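Local atomic coordinates of uncharacterized protein (Pectobacterium atrosepticum, PDB entry 3ESI), a protein that is of unknown function but belongs to the ApeI dehydratase-like family of hotdog-fold proteins, which makes a dehydratase-type role on acyl thioesters possible. Residues 3-8 with 20-25; 15-20 with 89-94. One frame throughout, in Å; residues are numbered along the deposited sequence.

Contact 1 of 2, residues 3-8 with 20-25; sequences PVELVR and VELMLQ
Leu6 and Val7 share one partner, Met23, across this antiparallel strand pair, in a classic beta bulge that shifts the register by one residue between Glu5 and Val7. The backbone evidence is direct: the carbonyl oxygen of Met23 accepts the amide of Leu6, N to O 2.7 Å, and a second, weak bond from the amide of Val7, N to O 3.4 Å. On either side of the bulge the ladder is regular, with Val4 and Gln25 exchanging two bonds and Met23 N donating to Val7 O at 2.9 Å. The extra residue turns the side chain of Leu6 toward the partner strand, where CD1 lies across the Met23 chain, 3.5 Å from its CG, while CD2 meets CB of Gln25 at 4.0 Å. With CG anti to the backbone N (chi1 -173°), the Met23 chain starts out against Leu6, CB 3.7 Å from Leu6 CB, before its sulfur end turns off from strand 4-8. Close as that touch is, Val4, Leu6 and Val7 remain exposed, whereas Pro3, Leu22 and Leu24 are buried, and Pro3 CB lies alongside Leu24 CB at 4.1 Å. Farther out on the face bearing the two leucines, Arg8 NH2 reaches the syn side of Glu5 OE1, and Arg8 NE makes a salt bridge to Glu5 OE2. Beyond the pair, Pro3, Glu5 and Leu22 touch Tyr55 of helix 45-59, whereas strand 83-91 continues the sheet past 20-25, its Thr83 bonding Gln25 OE1 and its Arg85 pairing with Glu21.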
loop_
_atom_site.group_PDB
_atom_site.type_symbol
_atom_site.label_atom_id
_atom_site.label_comp_id
_atom_site.label_asym_id
_atom_site.label_seq_id
_atom_site.Cartn_x
_atom_site.Cartn_y
_atom_site.Cartn_z
ATOM N N PRO A 3 13.280 -4.217 14.917
ATOM C CA PRO A 3 13.354 -5.676 14.967
ATOM C C PRO A 3 14.032 -6.139 16.254
ATOM O O PRO A 3 14.701 -5.355 16.926
ATOM C CB PRO A 3 14.205 -6.005 13.746
ATOM C CG PRO A 3 15.208 -4.877 13.754
ATOM C CD PRO A 3 14.365 -3.654 14.091
ATOM N N VAL A 4 13.853 -7.409 16.604
ATOM C CA VAL A 4 14.523 -7.946 17.779
ATOM C C VAL A 4 15.936 -8.336 17.313
ATOM O O VAL A 4 16.096 -9.026 16.304
ATOM C CB VAL A 4 13.774 -9.182 18.346
ATOM C CG1 VAL A 4 14.687 -9.969 19.261
ATOM C CG2 VAL A 4 12.539 -8.729 19.131
ATOM N N GLU A 5 16.954 -7.864 18.027
ATOM C CA GLU A 5 18.347 -8.154 17.674
ATOM C C GLU A 5 18.780 -9.488 18.283
ATOM O O GLU A 5 18.918 -9.612 19.490
ATOM C CB GLU A 5 19.256 -7.021 18.177
ATOM C CG GLU A 5 20.573 -6.863 17.419
ATOM C CD GLU A 5 21.404 -5.677 17.912
ATOM O OE1 GLU A 5 20.822 -4.588 18.096
ATOM O OE2 GLU A 5 22.636 -5.829 18.109
ATOM N N LEU A 6 18.977 -10.489 17.442
ATOM C CA LEU A 6 19.374 -11.810 17.918
ATOM C C LEU A 6 20.855 -11.848 18.242
ATOM O O LEU A 6 21.242 -12.178 19.362
ATOM C CB LEU A 6 19.039 -12.870 16.864
ATOM C CG LEU A 6 17.549 -12.819 16.528
ATOM C CD1 LEU A 6 17.174 -13.885 15.514
ATOM C CD2 LEU A 6 16.760 -13.002 17.820
ATOM N N VAL A 7 21.677 -11.506 17.253
ATOM C CA VAL A 7 23.121 -11.493 17.412
ATOM C C VAL A 7 23.685 -10.337 16.612
ATOM O O VAL A 7 23.146 -9.988 15.566
ATOM C CB VAL A 7 23.763 -12.785 16.857
ATOM C CG1 VAL A 7 25.265 -12.761 17.082
ATOM C CG2 VAL A 7 23.131 -14.007 17.498
ATOM N N ARG A 8 24.760 -9.738 17.119
ATOM C CA ARG A 8 25.449 -8.650 16.431
ATOM C C ARG A 8 26.914 -9.032 16.368
ATOM O O ARG A 8 27.613 -9.010 17.379
ATOM C CB ARG A 8 25.340 -7.316 17.175
ATOM C CG ARG A 8 26.155 -6.205 16.484
ATOM C CD ARG A 8 26.212 -4.897 17.270
ATOM N NE ARG A 8 24.894 -4.296 17.436
ATOM C CZ ARG A 8 24.658 -3.139 18.054
ATOM N NH1 ARG A 8 25.652 -2.440 18.571
ATOM N NH2 ARG A 8 23.414 -2.688 18.159
ATOM N N VAL A 20 29.287 -5.331 9.278
ATOM C CA VAL A 20 28.625 -5.773 10.487
ATOM C C VAL A 20 27.505 -6.691 10.030
ATOM O O VAL A 20 26.803 -6.402 9.056
ATOM C CB VAL A 20 28.046 -4.593 11.309
ATOM C CG1 VAL A 20 26.915 -3.905 10.549
ATOM C CG2 VAL A 20 27.562 -5.106 12.656
ATOM N N GLU A 21 27.369 -7.818 10.708
ATOM C CA GLU A 21 26.338 -8.770 10.369
ATOM C C GLU A 21 25.414 -8.921 11.552
ATOM O O GLU A 21 25.868 -9.135 12.674
ATOM C CB GLU A 21 26.954 -10.119 10.030
ATOM C CG GLU A 21 25.927 -11.138 9.598
ATOM C CD GLU A 21 26.556 -12.411 9.090
ATOM O OE1 GLU A 21 27.619 -12.319 8.431
ATOM O OE2 GLU A 21 25.983 -13.495 9.329
ATOM N N LEU A 22 24.119 -8.785 11.313
ATOM C CA LEU A 22 23.161 -8.935 12.391
ATOM C C LEU A 22 22.174 -10.035 12.093
ATOM O O LEU A 22 21.883 -10.329 10.937
ATOM C CB LEU A 22 22.378 -7.644 12.622
ATOM C CG LEU A 22 23.118 -6.471 13.254
ATOM C CD1 LEU A 22 24.139 -5.916 12.278
ATOM C CD2 LEU A 22 22.117 -5.402 13.625
ATOM N N MET A 23 21.682 -10.673 13.144
ATOM C CA MET A 23 20.658 -11.690 12.976
ATOM C C MET A 23 19.499 -10.970 13.637
ATOM O O MET A 23 19.611 -10.532 14.783
ATOM C CB MET A 23 21.011 -12.982 13.719
ATOM C CG MET A 23 20.039 -14.126 13.439
ATOM S SD MET A 23 20.584 -15.752 14.047
ATOM C CE MET A 23 21.708 -16.238 12.641
ATOM N N LEU A 24 18.406 -10.803 12.903
ATOM C CA LEU A 24 17.243 -10.083 13.426
ATOM C C LEU A 24 15.971 -10.921 13.353
ATOM O O LEU A 24 15.833 -11.814 12.508
ATOM C CB LEU A 24 17.032 -8.783 12.633
ATOM C CG LEU A 24 18.288 -7.972 12.314
ATOM C CD1 LEU A 24 17.943 -6.851 11.358
ATOM C CD2 LEU A 24 18.886 -7.426 13.574
ATOM N N GLN A 25 15.043 -10.638 14.252
ATOM C CA GLN A 25 13.787 -11.364 14.259
ATOM C C GLN A 25 12.689 -10.357 13.991
ATOM O O GLN A 25 12.615 -9.311 14.656
ATOM C CB GLN A 25 13.572 -12.054 15.611
ATOM C CG GLN A 25 12.235 -12.786 15.766
ATOM C CD GLN A 25 12.103 -14.033 14.885
ATOM O OE1 GLN A 25 13.101 -14.583 14.392
ATOM N NE2 GLN A 25 10.860 -14.499 14.704
#

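Contact 2 of 2, residues 15-20 with 89-94; sequences DETSQV and IWHAGK
Ser18 and Trp90 exchange two backbone hydrogen bonds and form the hydrogen-bonded pair of an antiparallel ladder, near one end of two neighbouring strands in the hotdog-fold sheet. Ser18 N to Trp90 O and Trp90 N to Ser18 O both measure 2.9 Å. Both carbonyls also receive a CA-H contact, since Thr17 CA stands 3.1 Å from Trp90 O and Ile89 CA approaches Ser18 O. On either side of this pair, Thr17 stands opposite His91 and Gln19 opposite Ile89 as non-hydrogen-bonded pairs, with all four side chains on one face and those of Ser18 and Trp90 on the other.

On the first face, Gln19 and Ile89 lie alongside each other with their chains heading in one direction, and CG of Gln19 meets CG1 of Ile89 at 3.6 Å. The other branch, CG2 of Ile89, packs on CB of Thr17. With OG1 at chi1 71°, Thr17 CG2 falls anti to the carbonyl carbon, which puts this methyl over the face of the His91 imidazole, 4.2 Å from the ring centroid, as a CH-pi contact; OG1 bonds instead to Thr14 OG1. Across the sheet, the indole of Trp90 meets Trp64 edge-to-face, and Ala92 CA lies over one indole face, nearer the edge of the ring than its centre.

Just before the strand begins, Glu16 runs beside His91, its carboxylate plane 30° from the ring. Glu16 OE2 lies over the same imidazole face as the Thr17 methyl, 4.1 Å from His91 NE2, too far for a hydrogen bond; the closest touch is from the Glu16 methylene, CB, to the ring carbon CD2 of His91, at 3.6 Å.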
loop_
_atom_site.group_PDB
_atom_site.type_symbol
_atom_site.label_atom_id
_atom_site.label_comp_id
_atom_site.label_asym_id
_atom_site.label_seq_id
_atom_site.Cartn_x
_atom_site.Cartn_y
_atom_site.Cartn_z
ATOM N N ASP A 15 40.441 -2.371 4.482
ATOM C CA ASP A 15 41.087 -1.122 4.107
ATOM C C ASP A 15 40.189 0.087 4.342
ATOM O O ASP A 15 40.452 0.899 5.234
ATOM C CB ASP A 15 41.516 -1.176 2.645
ATOM C CG ASP A 15 42.542 -2.254 2.393
ATOM O OD1 ASP A 15 42.165 -3.449 2.398
ATOM O OD2 ASP A 15 43.727 -1.899 2.208
ATOM N N GLU A 16 39.125 0.196 3.547
ATOM C CA GLU A 16 38.188 1.314 3.660
ATOM C C GLU A 16 36.767 0.865 3.999
ATOM O O GLU A 16 35.976 1.650 4.540
ATOM C CB GLU A 16 38.152 2.109 2.348
ATOM C CG GLU A 16 39.396 1.960 1.476
ATOM C CD GLU A 16 39.500 0.582 0.842
ATOM O OE1 GLU A 16 40.490 0.329 0.121
ATOM O OE2 GLU A 16 38.592 -0.247 1.066
ATOM N N THR A 17 36.447 -0.389 3.676
ATOM C CA THR A 17 35.112 -0.934 3.929
ATOM C C THR A 17 34.962 -1.620 5.282
ATOM O O THR A 17 35.785 -2.451 5.656
ATOM C CB THR A 17 34.703 -1.971 2.857
ATOM O OG1 THR A 17 35.471 -3.166 3.036
ATOM C CG2 THR A 17 34.941 -1.430 1.461
ATOM N N SER A 18 33.899 -1.261 6.001
ATOM C CA SER A 18 33.578 -1.851 7.296
ATOM C C SER A 18 32.390 -2.786 7.102
ATOM O O SER A 18 31.620 -2.631 6.156
ATOM C CB SER A 18 33.203 -0.771 8.303
ATOM O OG SER A 18 34.327 -0.003 8.657
ATOM N N GLN A 19 32.237 -3.758 7.990
ATOM C CA GLN A 19 31.134 -4.701 7.875
ATOM C C GLN A 19 30.593 -5.116 9.233
ATOM O O GLN A 19 31.328 -5.223 10.216
ATOM C CB GLN A 19 31.573 -5.954 7.106
ATOM C CG GLN A 19 32.033 -5.668 5.688
ATOM C CD GLN A 19 33.189 -6.568 5.230
ATOM O OE1 GLN A 19 32.983 -7.726 4.852
ATOM N NE2 GLN A 19 34.413 -6.028 5.270
ATOM N N VAL A 20 29.287 -5.331 9.278
ATOM C CA VAL A 20 28.625 -5.773 10.487
ATOM C C VAL A 20 27.505 -6.691 10.030
ATOM O O VAL A 20 26.803 -6.402 9.056
ATOM C CB VAL A 20 28.046 -4.593 11.309
ATOM C CG1 VAL A 20 26.915 -3.905 10.549
ATOM C CG2 VAL A 20 27.562 -5.106 12.656
ATOM N N ILE A 89 27.793 -3.114 4.563
ATOM C CA ILE A 89 29.180 -2.838 4.174
ATOM C C ILE A 89 29.316 -1.346 3.869
ATOM O O ILE A 89 28.614 -0.822 3.002
ATOM C CB ILE A 89 29.578 -3.632 2.910
ATOM C CG1 ILE A 89 29.475 -5.138 3.181
ATOM C CG2 ILE A 89 30.994 -3.261 2.492
ATOM C CD1 ILE A 89 29.586 -5.999 1.935
ATOM N N TRP A 90 30.206 -0.655 4.573
ATOM C CA TRP A 90 30.373 0.772 4.332
ATOM C C TRP A 90 31.745 1.191 3.850
ATOM O O TRP A 90 32.752 0.987 4.533
ATOM C CB TRP A 90 30.039 1.592 5.576
ATOM C CG TRP A 90 30.096 3.072 5.303
ATOM C CD1 TRP A 90 29.434 3.752 4.311
ATOM C CD2 TRP A 90 30.840 4.048 6.029
ATOM N NE1 TRP A 90 29.724 5.095 4.381
ATOM C CE2 TRP A 90 30.586 5.303 5.425
ATOM C CE3 TRP A 90 31.696 3.987 7.132
ATOM C CZ2 TRP A 90 31.162 6.485 5.888
ATOM C CZ3 TRP A 90 32.271 5.162 7.597
ATOM C CH2 TRP A 90 32.001 6.398 6.974
ATOM N N HIS A 91 31.759 1.816 2.678
ATOM C CA HIS A 91 32.979 2.305 2.043
ATOM C C HIS A 91 32.997 3.833 2.156
ATOM O O HIS A 91 32.454 4.527 1.304
ATOM C CB HIS A 91 32.977 1.872 0.571
ATOM C CG HIS A 91 34.296 2.037 -0.117
ATOM N ND1 HIS A 91 34.609 1.373 -1.284
ATOM C CD2 HIS A 91 35.377 2.791 0.191
ATOM C CE1 HIS A 91 35.828 1.711 -1.664
ATOM N NE2 HIS A 91 36.315 2.570 -0.786
ATOM N N ALA A 92 33.609 4.351 3.217
ATOM C CA ALA A 92 33.672 5.792 3.442
ATOM C C ALA A 92 34.302 6.551 2.272
ATOM O O ALA A 92 34.101 7.763 2.117
ATOM C CB ALA A 92 34.435 6.081 4.718
ATOM N N GLY A 93 35.075 5.843 1.458
ATOM C CA GLY A 93 35.692 6.485 0.316
ATOM C C GLY A 93 34.609 6.938 -0.642
ATOM O O GLY A 93 34.356 8.139 -0.782
ATOM N N LYS A 94 33.960 5.974 -1.295
ATOM C CA LYS A 94 32.890 6.261 -2.247
ATOM C C LYS A 94 31.622 6.722 -1.524
ATOM O O LYS A 94 30.607 7.024 -2.156
ATOM C CB LYS A 94 32.560 5.012 -3.066
ATOM C CG LYS A 94 33.749 4.344 -3.710
ATOM C CD LYS A 94 33.350 2.983 -4.250
ATOM C CE LYS A 94 34.558 2.188 -4.711
ATOM N NZ LYS A 94 34.180 0.783 -5.034
#

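From the N terminus, strand 4-8 runs out, the chain loops through 9-16, and strand 17-25 returns beside it, so contact 1 closes a short hairpin with 11 residues between its segments. Contact 2 closes a much longer excursion of 68 residues, which includes helix 45-59 and strand 64-74, before strand 83-91 comes back along the other side of 17-25. The two closures cross rather than nest: apart from the shared Val20, 15-20 falls inside the loop closed by contact 1, while 20-25 falls inside that closed by contact 2. The centres are about 19 Å apart. Strand 17-25 thereby joins edge strand 4-8 to the rest of the sheet.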